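Local coordinates for protein plexin-A4 (Homo sapiens, PDB 4E74) that probably binds Rho-family GTPases through this cytoplasmic, ubiquitin-like domain, as part of a plexin, a receptor for semaphorins, at residues W69-G72 and S73-M77; Q80-D83 and I84-I88. All blocks are in the same frame, centred on the assembly; numbering follows the deposited sequence.

Contact 1: residues W69-G72 and S73-M77; sequences WRQG and SGARM
W69 and M77 face each other as an antiparallel hydrogen-bonded pair, W69 N giving its hydrogen to M77 O at 2.7 Å and M77 N returning one to W69 O. Next along, R70 and R76 form a non-hydrogen-bonded pair, after which the chain reverses. Q71 N donates to A75 O, and G74 N reaches back to Q71 O at 3.0 Å, arriving well above the plane of that carbonyl. Water 1 hydrogen-bonds both Q71 O and A75 O, so each carbonyl is gripped twice.

Packing is close where side chains meet. On the W69 and M77 face, Q71 CG lies 3.7 Å above the plane of the W69 ring, over the centre. The amide beyond splits its duties: OE1 takes the hydrogen of S73 OG at 2.8 Å, in the carbonyl plane and on a lone pair, while NE2 comes within 3.4 Å of M77 SD. S73 OG in turn accepts from A75 N, an ST turn. M77 CE makes an apolar touch with W69 CE3 at 4.1 Å, and its SD approaches the six-membered ring obliquely, a Met-aromatic contact.

On the other face, R70 and R76 both have CG anti to the carbonyl carbon (chi1 near -60°) and extended chains, which lays the guanidinium of R70 flat on that of R76, R70 CZ 3.4 Å from R76 NH1. V108 and A110 back R70, whose salt bridge to E68 probably eases the closeness of like charges. R76 and the bend at G72-G74 form the solvent side. G74, with its positive phi of 94°, completes a textbook 3:5 beta hairpin: a type I turn with a G1 bulge, joining strands 65-70 and 76-79.

Contact 2: residues Q80-D83 and I84-I88; sequences QDED and ITTKI
D83 reaches forward over the residues that follow it, and its side chain shows how one aspartate can organise a turn. CB carries the carboxylate forward. With chi1 at 69°, CG stands between the backbone N and the carbonyl carbon of D83, which swings the carboxylate over the turn, CG passing 3.6 Å from T85 OG1. OD1 does the gripping, and from two directions: the T85 hydroxyl donates to its syn lone pair at 2.7 Å, while T85 N, two residues on, comes in from above the carboxylate plane at 2.9 Å and closes an Asx turn. OD2, the other tip, is hydrogen-bonded to Y101 OH.

The backbone of D83 is held as well. Its N donates almost straight to T86 OG1 (3.0 Å, 170°), and its O accepts from T86 N at 3.2 Å, closing a type I turn. With the Asx turn, this bond makes an Asx motif.

The turn sits at the surface in the long loop between strand 76-79 and helix 98-101. H100 and Y101 of that helix bind T85 and D83, N96 just before it bonds T86 OG1, and D81 ties the loop's start to T40 in helix 39-50.

Strands 13-18 and 29-34 and helix 39-50 come first along the chain, and none of them belongs to either contact. Strand 65-70 then lies against strand 108-113, and contact 1 closes the short reversal that sets strand 76-79 at the edge of this chain's sheet. As soon as that strand ends, the chain enters a loop in which contact 2 closes a second reversal. The two are in series, neither nested nor crossed, with centres about 19 Å apart and no direct touch. Contact 1 joins sheet neighbours; contact 2 lies in the loop that follows strand 76-79, bonded to helices 39-50 and 98-101.

Contact 1: residues W69-G72 and S73-M77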
# COMPACT_ATOMS: atom_id res chain seq x y z
N TRP A 69 21.80 0.26 7.72
CA TRP A 69 22.88 -0.55 7.12
C TRP A 69 23.72 -1.21 8.18
O TRP A 69 24.36 -0.52 8.99
CB TRP A 69 23.72 0.36 6.22
CG TRP A 69 24.91 -0.27 5.53
CD1 TRP A 69 25.19 -1.61 5.34
CD2 TRP A 69 26.02 0.47 4.93
NE1 TRP A 69 26.42 -1.77 4.65
CE2 TRP A 69 26.94 -0.53 4.38
CE3 TRP A 69 26.33 1.82 4.81
CZ2 TRP A 69 28.12 -0.15 3.76
CZ3 TRP A 69 27.51 2.19 4.13
CH2 TRP A 69 28.37 1.22 3.65
N ARG A 70 23.65 -2.53 8.27
CA ARG A 70 24.43 -3.32 9.23
C ARG A 70 25.74 -3.77 8.59
O ARG A 70 25.81 -4.83 7.93
CB ARG A 70 23.62 -4.50 9.77
CG ARG A 70 22.35 -4.04 10.47
CD ARG A 70 21.61 -5.15 11.21
NE ARG A 70 20.49 -4.56 11.89
CZ ARG A 70 19.63 -5.20 12.69
NH1 ARG A 70 19.73 -6.50 12.86
NH2 ARG A 70 18.68 -4.50 13.29
N GLN A 71 26.76 -2.91 8.70
CA GLN A 71 28.06 -3.13 8.07
C GLN A 71 28.78 -4.36 8.60
O GLN A 71 28.62 -4.74 9.76
CB GLN A 71 28.99 -1.93 8.34
CG GLN A 71 28.57 -0.64 7.70
CD GLN A 71 29.65 0.43 7.79
OE1 GLN A 71 30.60 0.34 8.61
NE2 GLN A 71 29.49 1.49 6.97
N GLY A 72 29.66 -4.92 7.77
CA GLY A 72 30.53 -6.01 8.21
C GLY A 72 31.43 -5.56 9.37
O GLY A 72 31.84 -6.38 10.20
N SER A 73 31.72 -4.26 9.43
CA SER A 73 32.47 -3.67 10.58
C SER A 73 31.81 -3.84 11.96
O SER A 73 32.45 -3.64 13.00
CB SER A 73 32.66 -2.16 10.33
OG SER A 73 31.45 -1.47 10.55
N GLY A 74 30.50 -4.14 11.96
CA GLY A 74 29.69 -4.09 13.16
C GLY A 74 28.95 -2.78 13.40
O GLY A 74 28.05 -2.73 14.27
N ALA A 75 29.29 -1.73 12.67
CA ALA A 75 28.57 -0.45 12.74
C ALA A 75 27.18 -0.63 12.17
O ALA A 75 27.02 -1.38 11.21
CB ALA A 75 29.30 0.62 11.94
N ARG A 76 26.21 0.10 12.72
CA ARG A 76 24.82 0.16 12.19
C ARG A 76 24.46 1.60 11.90
O ARG A 76 24.38 2.43 12.83
CB ARG A 76 23.83 -0.50 13.15
CG ARG A 76 24.12 -1.95 13.41
CD ARG A 76 23.00 -2.62 14.17
NE ARG A 76 23.29 -4.02 14.44
CZ ARG A 76 22.45 -4.83 15.08
NH1 ARG A 76 21.30 -4.35 15.54
NH2 ARG A 76 22.76 -6.10 15.28
N MET A 77 24.33 1.93 10.61
CA MET A 77 24.17 3.28 10.15
C MET A 77 22.77 3.52 9.57
O MET A 77 22.30 2.74 8.72
CB MET A 77 25.26 3.60 9.10
CG MET A 77 26.71 3.44 9.62
SD MET A 77 27.87 4.09 8.40
CE MET A 77 26.75 5.00 7.32
O HOH W 1 26.67 -4.30 11.61

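Contact 2: residues Q80-D83 and I84-I88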
# COMPACT_ATOMS: atom_id res chain seq x y z
N GLN A 80 19.08 7.72 4.79
CA GLN A 80 17.86 8.42 4.49
C GLN A 80 18.02 9.35 3.30
O GLN A 80 19.13 9.55 2.81
CB GLN A 80 17.34 9.20 5.73
CG GLN A 80 18.31 10.25 6.22
CD GLN A 80 17.79 10.98 7.47
OE1 GLN A 80 16.64 11.46 7.50
NE2 GLN A 80 18.67 11.15 8.43
N ASP A 81 16.92 9.87 2.82
CA ASP A 81 16.91 10.73 1.60
C ASP A 81 17.77 12.01 1.79
O ASP A 81 18.44 12.45 0.86
CB ASP A 81 15.51 11.19 1.25
CG ASP A 81 14.62 10.09 0.62
OD1 ASP A 81 15.12 9.00 0.25
OD2 ASP A 81 13.41 10.38 0.49
N GLU A 82 17.74 12.60 2.99
CA GLU A 82 18.51 13.82 3.28
C GLU A 82 19.14 13.77 4.66
O GLU A 82 18.45 13.54 5.66
CB GLU A 82 17.63 15.05 3.15
CG GLU A 82 18.42 16.37 3.27
CD GLU A 82 17.54 17.61 3.21
OE1 GLU A 82 16.47 17.56 2.57
OE2 GLU A 82 17.94 18.64 3.82
N ASP A 83 20.46 13.99 4.69
CA ASP A 83 21.19 14.06 5.95
C ASP A 83 22.44 14.92 5.80
O ASP A 83 22.53 15.67 4.81
CB ASP A 83 21.45 12.65 6.51
CG ASP A 83 22.43 11.84 5.71
OD1 ASP A 83 23.04 12.38 4.77
OD2 ASP A 83 22.62 10.64 6.10
N ILE A 84 23.35 14.88 6.78
CA ILE A 84 24.57 15.71 6.74
C ILE A 84 25.52 15.36 5.56
O ILE A 84 26.38 16.20 5.17
CB ILE A 84 25.28 15.67 8.12
CG1 ILE A 84 26.28 16.85 8.31
CG2 ILE A 84 26.00 14.33 8.31
CD1 ILE A 84 25.69 18.23 8.10
N THR A 85 25.33 14.20 4.94
CA THR A 85 26.14 13.79 3.78
C THR A 85 25.62 14.29 2.41
O THR A 85 26.32 14.15 1.42
CB THR A 85 26.33 12.26 3.72
OG1 THR A 85 25.11 11.64 3.28
CG2 THR A 85 26.80 11.66 5.06
N THR A 86 24.42 14.84 2.38
CA THR A 86 23.80 15.38 1.18
C THR A 86 24.55 16.68 0.80
O THR A 86 24.80 17.51 1.67
CB THR A 86 22.31 15.66 1.42
OG1 THR A 86 21.67 14.45 1.94
CG2 THR A 86 21.61 16.13 0.15
N LYS A 87 24.93 16.82 -0.46
CA LYS A 87 25.55 18.09 -0.93
C LYS A 87 24.48 19.03 -1.51
O LYS A 87 23.60 18.59 -2.25
CB LYS A 87 26.66 17.80 -1.96
CG LYS A 87 27.99 17.38 -1.36
CD LYS A 87 28.01 15.91 -0.93
CE LYS A 87 28.86 15.69 0.33
NZ LYS A 87 28.91 14.27 0.80
N ILE A 88 24.56 20.31 -1.15
CA ILE A 88 23.59 21.33 -1.62
C ILE A 88 23.82 21.72 -3.08
O ILE A 88 24.75 22.46 -3.40
CB ILE A 88 23.62 22.61 -0.76